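Local coordinates for high affinity transport system protein p37 (Mycoplasma hyorhinis, PDB 3EKI) that serves as the extracytoplasmic, thiamine diphosphate-binding lipoprotein of a high-affinity transport system in the mycoplasma cell membrane, at residues I69-E74 and Q372-P377; R216-I221 and M332-V337; W220-D225 and D301-F306. All blocks are in the same frame, centred on the assembly; numbering follows the deposited sequence.

Contact 1: residues I69-E74 and Q372-P377; sequences INTFLE and QDTYGP
F72 lies with one face of its ring beneath the CB of Y375, a CH-pi contact in which CB stands 4.0 Å from the ring centroid and toward the rim at CD1. The ring reaches the loop because CG leaves anti to the backbone N (chi1 168°), which directs it off helix 64-85 toward residues 372-377. The two aromatic rings meet only obliquely, their planes 49° apart. A second CH-pi contact runs the other way: the CD1 methyl of I69, one helical turn before F72, sits over a face of the Y375 ring, 3.8 Å from CD1 of that tyrosine. No hydrogen bond links the two segments; T374 OG1 lies against F72 CB at 3.4 Å and bonds weakly to V68 O. In this fold, of the periplasmic-binding-protein clan, the contact lies in the lobe built round strands 45-51 and 97-103, where F72 also packs on F48 and Y375 on V50; the loop leads on to P377, which touches the bound thiamine diphosphate. D373 braces the loop: its OD1 accepts from Y375 N, an Asx turn, and from G376 N, which extends it to an Asx motif, each at 2.9 Å and from the same face of the carboxylate. The same OD1 lies 3.4 Å from F72 CE1, and OD2 is hydrogen-bonded to the hydroxyl of Y384. At the margin, T71 CG2 meets T374 CG2 at 4.0 Å.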
loop_
_atom_site.group_PDB
_atom_site.type_symbol
_atom_site.label_atom_id
_atom_site.label_comp_id
_atom_site.label_asym_id
_atom_site.label_seq_id
_atom_site.Cartn_x
_atom_site.Cartn_y
_atom_site.Cartn_z
ATOM N N ILE A 69 12.730 4.516 15.348
ATOM C CA ILE A 69 13.513 3.466 14.686
ATOM C C ILE A 69 14.570 2.886 15.621
ATOM O O ILE A 69 14.797 1.670 15.577
ATOM C CB ILE A 69 14.178 3.939 13.383
ATOM C CG1 ILE A 69 14.503 2.798 12.414
ATOM C CG2 ILE A 69 15.420 4.766 13.650
ATOM C CD1 ILE A 69 13.332 1.941 11.987
ATOM N N ASN A 70 15.152 3.733 16.452
ATOM C CA ASN A 70 16.120 3.229 17.436
ATOM C C ASN A 70 15.490 2.304 18.452
ATOM O O ASN A 70 16.044 1.266 18.845
ATOM C CB ASN A 70 16.834 4.425 18.101
ATOM C CG ASN A 70 17.786 5.032 17.082
ATOM O OD1 ASN A 70 18.225 4.337 16.161
ATOM N ND2 ASN A 70 18.113 6.305 17.252
ATOM N N THR A 71 14.292 2.595 18.950
ATOM C CA THR A 71 13.614 1.669 19.842
ATOM C C THR A 71 13.330 0.352 19.158
ATOM O O THR A 71 13.478 -0.749 19.675
ATOM C CB THR A 71 12.261 2.244 20.318
ATOM O OG1 THR A 71 12.513 3.393 21.132
ATOM C CG2 THR A 71 11.525 1.213 21.155
ATOM N N PHE A 72 12.853 0.504 17.904
ATOM C CA PHE A 72 12.574 -0.703 17.135
ATOM C C PHE A 72 13.847 -1.550 16.982
ATOM O O PHE A 72 13.753 -2.753 17.189
ATOM C CB PHE A 72 12.010 -0.343 15.767
ATOM C CG PHE A 72 11.941 -1.474 14.749
ATOM C CD1 PHE A 72 10.904 -2.370 14.801
ATOM C CD2 PHE A 72 12.918 -1.597 13.774
ATOM C CE1 PHE A 72 10.814 -3.398 13.873
ATOM C CE2 PHE A 72 12.837 -2.631 12.838
ATOM C CZ PHE A 72 11.792 -3.517 12.914
ATOM N N LEU A 73 14.942 -0.906 16.616
ATOM C CA LEU A 73 16.168 -1.690 16.369
ATOM C C LEU A 73 16.701 -2.393 17.605
ATOM O O LEU A 73 17.233 -3.509 17.524
ATOM C CB LEU A 73 17.248 -0.760 15.808
ATOM C CG LEU A 73 17.009 -0.323 14.362
ATOM C CD1 LEU A 73 17.948 0.826 14.046
ATOM C CD2 LEU A 73 17.138 -1.491 13.403
ATOM N N GLU A 74 16.559 -1.732 18.745
ATOM C CA GLU A 74 16.967 -2.317 20.013
ATOM C C GLU A 74 16.067 -3.498 20.339
ATOM O O GLU A 74 16.555 -4.579 20.662
ATOM C CB GLU A 74 16.960 -1.289 21.146
ATOM C CG GLU A 74 17.226 -1.889 22.510
ATOM C CD GLU A 74 18.677 -2.270 22.763
ATOM O OE1 GLU A 74 19.558 -1.920 21.954
ATOM O OE2 GLU A 74 18.925 -2.942 23.789
ATOM N N GLN A 372 5.866 -5.057 20.506
ATOM C CA GLN A 372 7.135 -4.360 20.603
ATOM C C GLN A 372 7.512 -3.752 19.266
ATOM O O GLN A 372 8.587 -3.175 19.109
ATOM C CB GLN A 372 8.258 -5.313 21.051
ATOM C CG GLN A 372 8.033 -5.962 22.400
ATOM C CD GLN A 372 9.103 -6.988 22.736
ATOM O OE1 GLN A 372 10.095 -7.111 22.021
ATOM N NE2 GLN A 372 8.895 -7.724 23.817
ATOM N N ASP A 373 6.626 -3.862 18.271
ATOM C CA ASP A 373 6.976 -3.272 16.990
ATOM C C ASP A 373 6.536 -1.820 16.935
ATOM O O ASP A 373 5.354 -1.551 16.724
ATOM C CB ASP A 373 6.309 -4.042 15.846
ATOM C CG ASP A 373 6.681 -3.491 14.486
ATOM O OD1 ASP A 373 7.505 -2.577 14.394
ATOM O OD2 ASP A 373 6.111 -3.967 13.477
ATOM N N THR A 374 7.489 -0.920 17.132
ATOM C CA THR A 374 7.201 0.499 17.135
ATOM C C THR A 374 7.255 1.080 15.738
ATOM O O THR A 374 6.911 2.238 15.529
ATOM C CB THR A 374 8.216 1.274 18.019
ATOM O OG1 THR A 374 9.537 0.800 17.757
ATOM C CG2 THR A 374 7.948 1.004 19.487
ATOM N N TYR A 375 7.715 0.305 14.764
ATOM C CA TYR A 375 7.922 0.831 13.422
ATOM C C TYR A 375 6.802 0.457 12.442
ATOM O O TYR A 375 6.223 1.352 11.812
ATOM C CB TYR A 375 9.253 0.342 12.849
ATOM C CG TYR A 375 9.546 0.678 11.415
ATOM C CD1 TYR A 375 9.662 1.974 10.952
ATOM C CD2 TYR A 375 9.715 -0.349 10.484
ATOM C CE1 TYR A 375 9.936 2.276 9.638
ATOM C CE2 TYR A 375 9.987 -0.053 9.163
ATOM C CZ TYR A 375 10.098 1.250 8.736
ATOM O OH TYR A 375 10.363 1.528 7.419
ATOM N N GLY A 376 6.552 -0.821 12.302
ATOM C CA GLY A 376 5.598 -1.341 11.335
ATOM C C GLY A 376 4.260 -0.634 11.314
ATOM O O GLY A 376 3.800 -0.282 10.220
ATOM N N PRO A 377 3.625 -0.472 12.461
ATOM C CA PRO A 377 2.256 0.105 12.433
ATOM C C PRO A 377 2.244 1.518 11.886
ATOM O O PRO A 377 1.191 1.970 11.393
ATOM C CB PRO A 377 1.809 0.033 13.888
ATOM C CG PRO A 377 2.655 -1.063 14.460
ATOM C CD PRO A 377 4.000 -0.808 13.843
#

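Contact 2: residues R216-I221 and M332-V337; sequences RGMIWI and MEALIV
I219 is faced by two residues at once, L335 and I336, a classic beta bulge that shifts the register of this antiparallel pair by one residue. Strands 217-223 and 331-337 are neighbours in the mixed sheet of one lobe of the binding protein, 331-337 being the outermost strand on its side. The bulge splits the bonding of I219: its N donates to I336 O at 2.9 Å, while its O accepts from L335 N at 2.8 Å. Beyond it, I221 and E333 form a regular hydrogen-bonded pair, closed in both directions. I219 lies alongside both bulge residues, CG2 near L335 CD2 and CD1 near I336 CG2, and I221 CG2 packs at 4.0 Å on L335 CB; helix 225-236 receives I221 and L335 on this face. E333 crosses I221 obliquely, its CG 3.8 Å from I221 CG1, and its OE1 forms a salt bridge with K232. On the other face, W220 is held between two methionines. M218 bends at chi3 (-70°), which brings its CE over one side of the indole and to 3.6 Å from A334 CB. The indole NE1 is hydrogen-bonded to S307 OG on strand 304-308. The extended M332 chain crosses W220 at about a right angle, its sulfur making an oblique Met-aromatic contact. The M332 CE methyl lies over the opposite side of the indole, 3.6 Å from W220 CD2.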
loop_
_atom_site.group_PDB
_atom_site.type_symbol
_atom_site.label_atom_id
_atom_site.label_comp_id
_atom_site.label_asym_id
_atom_site.label_seq_id
_atom_site.Cartn_x
_atom_site.Cartn_y
_atom_site.Cartn_z
ATOM N N ARG A 216 -6.308 -2.872 -1.721
ATOM C CA ARG A 216 -6.888 -2.553 -3.015
ATOM C C ARG A 216 -6.644 -1.096 -3.384
ATOM O O ARG A 216 -6.273 -0.264 -2.552
ATOM C CB ARG A 216 -8.408 -2.753 -3.008
ATOM C CG ARG A 216 -8.888 -4.107 -2.538
ATOM C CD ARG A 216 -10.421 -4.091 -2.513
ATOM N NE ARG A 216 -10.879 -5.257 -1.793
ATOM C CZ ARG A 216 -11.172 -6.451 -2.267
ATOM N NH1 ARG A 216 -11.060 -6.694 -3.572
ATOM N NH2 ARG A 216 -11.577 -7.382 -1.407
ATOM N N GLY A 217 -6.876 -0.740 -4.642
ATOM C CA GLY A 217 -7.046 0.617 -5.068
ATOM C C GLY A 217 -8.548 0.957 -5.091
ATOM O O GLY A 217 -9.385 0.123 -4.752
ATOM N N MET A 218 -8.794 2.204 -5.470
ATOM C CA MET A 218 -10.197 2.626 -5.589
ATOM C C MET A 218 -10.290 3.745 -6.601
ATOM O O MET A 218 -9.318 4.443 -6.869
ATOM C CB MET A 218 -10.747 3.077 -4.255
ATOM C CG MET A 218 -10.131 4.323 -3.678
ATOM S SD MET A 218 -10.840 4.771 -2.088
ATOM C CE MET A 218 -12.471 5.296 -2.572
ATOM N N ILE A 219 -11.475 3.909 -7.168
ATOM C CA ILE A 219 -11.751 4.993 -8.087
ATOM C C ILE A 219 -12.775 5.942 -7.438
ATOM O O ILE A 219 -13.830 5.443 -7.076
ATOM C CB ILE A 219 -12.297 4.487 -9.434
ATOM C CG1 ILE A 219 -11.316 3.529 -10.124
ATOM C CG2 ILE A 219 -12.679 5.636 -10.354
ATOM C CD1 ILE A 219 -11.767 2.878 -11.396
ATOM N N TRP A 220 -12.397 7.189 -7.363
ATOM C CA TRP A 220 -13.217 8.290 -6.894
ATOM C C TRP A 220 -13.816 9.047 -8.072
ATOM O O TRP A 220 -13.204 9.151 -9.122
ATOM C CB TRP A 220 -12.395 9.293 -6.117
ATOM C CG TRP A 220 -11.745 8.862 -4.863
ATOM C CD1 TRP A 220 -10.476 8.345 -4.729
ATOM C CD2 TRP A 220 -12.295 8.887 -3.539
ATOM N NE1 TRP A 220 -10.214 8.062 -3.412
ATOM C CE2 TRP A 220 -11.316 8.385 -2.659
ATOM C CE3 TRP A 220 -13.530 9.299 -3.015
ATOM C CZ2 TRP A 220 -11.509 8.271 -1.289
ATOM C CZ3 TRP A 220 -13.702 9.174 -1.646
ATOM C CH2 TRP A 220 -12.714 8.669 -0.795
ATOM N N ILE A 221 -14.998 9.624 -7.822
ATOM C CA ILE A 221 -15.628 10.592 -8.701
ATOM C C ILE A 221 -16.027 11.821 -7.896
ATOM O O ILE A 221 -16.259 11.726 -6.696
ATOM C CB ILE A 221 -16.810 9.978 -9.458
ATOM C CG1 ILE A 221 -17.939 9.485 -8.573
ATOM C CG2 ILE A 221 -16.272 8.843 -10.364
ATOM C CD1 ILE A 221 -19.184 9.065 -9.344
ATOM N N MET A 332 -17.232 14.421 -3.407
ATOM C CA MET A 332 -16.353 13.357 -3.855
ATOM C C MET A 332 -16.802 12.042 -3.239
ATOM O O MET A 332 -17.044 11.968 -2.026
ATOM C CB MET A 332 -14.956 13.717 -3.385
ATOM C CG MET A 332 -13.805 13.064 -4.087
ATOM S SD MET A 332 -12.229 13.765 -3.507
ATOM C CE MET A 332 -11.195 12.328 -3.820
ATOM N N GLU A 333 -16.940 10.992 -4.036
ATOM C CA GLU A 333 -17.406 9.720 -3.531
ATOM C C GLU A 333 -16.730 8.563 -4.255
ATOM O O GLU A 333 -16.221 8.738 -5.362
ATOM C CB GLU A 333 -18.927 9.596 -3.680
ATOM C CG GLU A 333 -19.413 9.631 -5.109
ATOM C CD GLU A 333 -20.902 9.936 -5.250
ATOM O OE1 GLU A 333 -21.520 9.349 -6.158
ATOM O OE2 GLU A 333 -21.497 10.740 -4.509
ATOM N N ALA A 334 -16.754 7.410 -3.616
ATOM C CA ALA A 334 -16.209 6.209 -4.201
ATOM C C ALA A 334 -17.145 5.660 -5.279
ATOM O O ALA A 334 -18.353 5.541 -5.046
ATOM C CB ALA A 334 -15.986 5.167 -3.117
ATOM N N LEU A 335 -16.570 5.296 -6.413
ATOM C CA LEU A 335 -17.299 4.616 -7.477
ATOM C C LEU A 335 -17.187 3.108 -7.404
ATOM O O LEU A 335 -18.168 2.355 -7.453
ATOM C CB LEU A 335 -16.797 5.145 -8.819
ATOM C CG LEU A 335 -17.351 4.426 -10.058
ATOM C CD1 LEU A 335 -18.795 4.784 -10.269
ATOM C CD2 LEU A 335 -16.460 4.791 -11.239
ATOM N N ILE A 336 -15.950 2.605 -7.261
ATOM C CA ILE A 336 -15.692 1.188 -7.215
ATOM C C ILE A 336 -14.282 0.985 -6.642
ATOM O O ILE A 336 -13.464 1.897 -6.797
ATOM C CB ILE A 336 -15.812 0.529 -8.597
ATOM C CG1 ILE A 336 -15.868 -0.994 -8.596
ATOM C CG2 ILE A 336 -14.724 1.034 -9.531
ATOM C CD1 ILE A 336 -16.329 -1.611 -9.894
ATOM N N VAL A 337 -14.070 -0.140 -5.974
ATOM C CA VAL A 337 -12.687 -0.467 -5.579
ATOM C C VAL A 337 -12.095 -1.434 -6.595
ATOM O O VAL A 337 -12.729 -1.790 -7.602
ATOM C CB VAL A 337 -12.577 -1.021 -4.160
ATOM C CG1 VAL A 337 -13.130 0.058 -3.210
ATOM C CG2 VAL A 337 -13.265 -2.345 -3.952
#

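Contact 3: residues W220-D225 and D301-F306; sequences WIKGND and DFHIAF
W220 and A305 form an antiparallel hydrogen-bonded pair, with W220 N donating to A305 O at 2.8 Å and A305 N returning a bond to W220 O at 2.9 Å; the N-to-C directions of the short strands 220-223 and 304-306 are 151° apart. Here strand 217-223 meets strand 304-308 inside the mixed sheet, on the side away from strand 331-337. I221 and I304 follow as a non-hydrogen-bonded pair, their side chains on one face crossing obliquely, CG2 of I221 4.2 Å from CG1 of I304. One more backbone bond, K222 N to H303 O at 2.8 Å, reaches the loop residue just before strand 304-308. K222 then curls back over the incoming loop: CG starts anti to the backbone N (chi1 173°), and the bends at chi2 and chi3 bring NZ to F302 O at 2.8 Å. L296 O and L299 O also accept from NZ; three backbone carbonyls thus grip this group, which is probably charged, and the K222 side chain also touches E330. H303 is anchored by ND1 to F246 O. Its imidazole presents an edge, in plane, to K222 O, a buried carbonyl without a hydrogen-bond partner, 3.2 Å from H303 CD2.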
loop_
_atom_site.group_PDB
_atom_site.type_symbol
_atom_site.label_atom_id
_atom_site.label_comp_id
_atom_site.label_asym_id
_atom_site.label_seq_id
_atom_site.Cartn_x
_atom_site.Cartn_y
_atom_site.Cartn_z
ATOM N N TRP A 220 -12.397 7.189 -7.363
ATOM C CA TRP A 220 -13.217 8.290 -6.894
ATOM C C TRP A 220 -13.816 9.047 -8.072
ATOM O O TRP A 220 -13.204 9.151 -9.122
ATOM C CB TRP A 220 -12.395 9.293 -6.117
ATOM C CG TRP A 220 -11.745 8.862 -4.863
ATOM C CD1 TRP A 220 -10.476 8.345 -4.729
ATOM C CD2 TRP A 220 -12.295 8.887 -3.539
ATOM N NE1 TRP A 220 -10.214 8.062 -3.412
ATOM C CE2 TRP A 220 -11.316 8.385 -2.659
ATOM C CE3 TRP A 220 -13.530 9.299 -3.015
ATOM C CZ2 TRP A 220 -11.509 8.271 -1.289
ATOM C CZ3 TRP A 220 -13.702 9.174 -1.646
ATOM C CH2 TRP A 220 -12.714 8.669 -0.795
ATOM N N ILE A 221 -14.998 9.624 -7.822
ATOM C CA ILE A 221 -15.628 10.592 -8.701
ATOM C C ILE A 221 -16.027 11.821 -7.896
ATOM O O ILE A 221 -16.259 11.726 -6.696
ATOM C CB ILE A 221 -16.810 9.978 -9.458
ATOM C CG1 ILE A 221 -17.939 9.485 -8.573
ATOM C CG2 ILE A 221 -16.272 8.843 -10.364
ATOM C CD1 ILE A 221 -19.184 9.065 -9.344
ATOM N N LYS A 222 -16.038 12.954 -8.616
ATOM C CA LYS A 222 -16.331 14.230 -7.954
ATOM C C LYS A 222 -17.154 15.106 -8.881
ATOM O O LYS A 222 -16.853 15.125 -10.066
ATOM C CB LYS A 222 -15.056 14.957 -7.576
ATOM C CG LYS A 222 -15.242 16.355 -7.043
ATOM C CD LYS A 222 -14.445 17.451 -7.640
ATOM C CE LYS A 222 -13.992 17.378 -9.070
ATOM N NZ LYS A 222 -13.243 18.555 -9.510
ATOM N N GLY A 223 -18.136 15.813 -8.338
ATOM C CA GLY A 223 -18.793 16.843 -9.129
ATOM C C GLY A 223 -19.995 17.397 -8.387
ATOM O O GLY A 223 -20.269 16.934 -7.284
ATOM N N ASN A 224 -20.680 18.326 -9.041
ATOM C CA ASN A 224 -22.043 18.635 -8.611
ATOM C C ASN A 224 -22.985 17.501 -8.984
ATOM O O ASN A 224 -22.602 16.503 -9.615
ATOM C CB ASN A 224 -22.457 19.960 -9.233
ATOM C CG ASN A 224 -22.518 19.943 -10.737
ATOM O OD1 ASN A 224 -22.634 18.927 -11.403
ATOM N ND2 ASN A 224 -22.472 21.139 -11.327
ATOM N N ASP A 225 -24.256 17.631 -8.565
ATOM C CA ASP A 225 -25.191 16.546 -8.793
ATOM C C ASP A 225 -25.342 16.131 -10.256
ATOM O O ASP A 225 -25.409 14.937 -10.568
ATOM C CB ASP A 225 -26.576 16.975 -8.303
ATOM C CG ASP A 225 -26.615 17.169 -6.802
ATOM O OD1 ASP A 225 -25.708 16.659 -6.119
ATOM O OD2 ASP A 225 -27.592 17.808 -6.352
ATOM N N ASP A 301 -11.227 20.698 -13.980
ATOM C CA ASP A 301 -11.299 19.946 -15.230
ATOM C C ASP A 301 -11.061 18.444 -15.058
ATOM O O ASP A 301 -10.950 17.698 -16.032
ATOM C CB ASP A 301 -10.261 20.498 -16.202
ATOM C CG ASP A 301 -10.435 21.929 -16.650
ATOM O OD1 ASP A 301 -11.556 22.463 -16.626
ATOM O OD2 ASP A 301 -9.415 22.530 -17.056
ATOM N N PHE A 302 -10.989 17.981 -13.819
ATOM C CA PHE A 302 -10.809 16.598 -13.447
ATOM C C PHE A 302 -11.910 16.149 -12.477
ATOM O O PHE A 302 -12.195 16.861 -11.503
ATOM C CB PHE A 302 -9.405 16.367 -12.845
ATOM C CG PHE A 302 -8.403 16.547 -14.000
ATOM C CD1 PHE A 302 -8.028 15.465 -14.755
ATOM C CD2 PHE A 302 -7.923 17.805 -14.287
ATOM C CE1 PHE A 302 -7.178 15.644 -15.826
ATOM C CE2 PHE A 302 -7.077 18.010 -15.360
ATOM C CZ PHE A 302 -6.758 16.912 -16.128
ATOM N N HIS A 303 -12.484 14.976 -12.746
ATOM C CA HIS A 303 -13.579 14.456 -11.929
ATOM C C HIS A 303 -13.458 12.999 -11.525
ATOM O O HIS A 303 -14.348 12.478 -10.852
ATOM C CB HIS A 303 -14.923 14.619 -12.675
ATOM C CG HIS A 303 -15.179 16.051 -13.044
ATOM N ND1 HIS A 303 -14.675 16.623 -14.182
ATOM C CD2 HIS A 303 -15.882 17.028 -12.417
ATOM C CE1 HIS A 303 -15.058 17.902 -14.256
ATOM N NE2 HIS A 303 -15.792 18.170 -13.189
ATOM N N ILE A 304 -12.360 12.334 -11.906
ATOM C CA ILE A 304 -12.107 10.950 -11.541
ATOM C C ILE A 304 -10.715 10.858 -10.932
ATOM O O ILE A 304 -9.846 11.584 -11.426
ATOM C CB ILE A 304 -12.270 10.058 -12.776
ATOM C CG1 ILE A 304 -13.687 10.161 -13.376
ATOM C CG2 ILE A 304 -11.895 8.618 -12.496
ATOM C CD1 ILE A 304 -13.695 9.851 -14.857
ATOM N N ALA A 305 -10.520 10.050 -9.903
ATOM C CA ALA A 305 -9.177 9.899 -9.359
ATOM C C ALA A 305 -8.932 8.495 -8.828
ATOM O O ALA A 305 -9.835 7.818 -8.330
ATOM C CB ALA A 305 -8.891 10.895 -8.249
ATOM N N PHE A 306 -7.668 8.061 -8.957
ATOM C CA PHE A 306 -7.254 6.783 -8.406
ATOM C C PHE A 306 -6.556 6.971 -7.061
ATOM O O PHE A 306 -5.806 7.938 -6.938
ATOM C CB PHE A 306 -6.283 6.101 -9.357
ATOM C CG PHE A 306 -6.757 5.842 -10.768
ATOM C CD1 PHE A 306 -8.116 5.860 -11.073
ATOM C CD2 PHE A 306 -5.835 5.556 -11.765
ATOM C CE1 PHE A 306 -8.517 5.608 -12.378
ATOM C CE2 PHE A 306 -6.247 5.336 -13.053
ATOM C CZ PHE A 306 -7.596 5.332 -13.355
#

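How the contacts relate
Contacts 2 and 3 are two sides of one strand: 217-223 pairs with 331-337 in the first and with 304-308 in the second, sharing W220 and I221. Their centres are only 10 Å apart, and they touch where I219 CG2 meets I304 CG2 at 3.8 Å. Both are buried and rest on backbone hydrogen bonds, but contact 2 adds broad apolar packing and contact 3 a lysine held by carbonyls. Contact 1, on the opposite side of the chain's centre and about 33 Å from contact 2 between centres, is only partly buried. With no strand pairing to rely on, it joins helix to loop through aromatic and methyl groups.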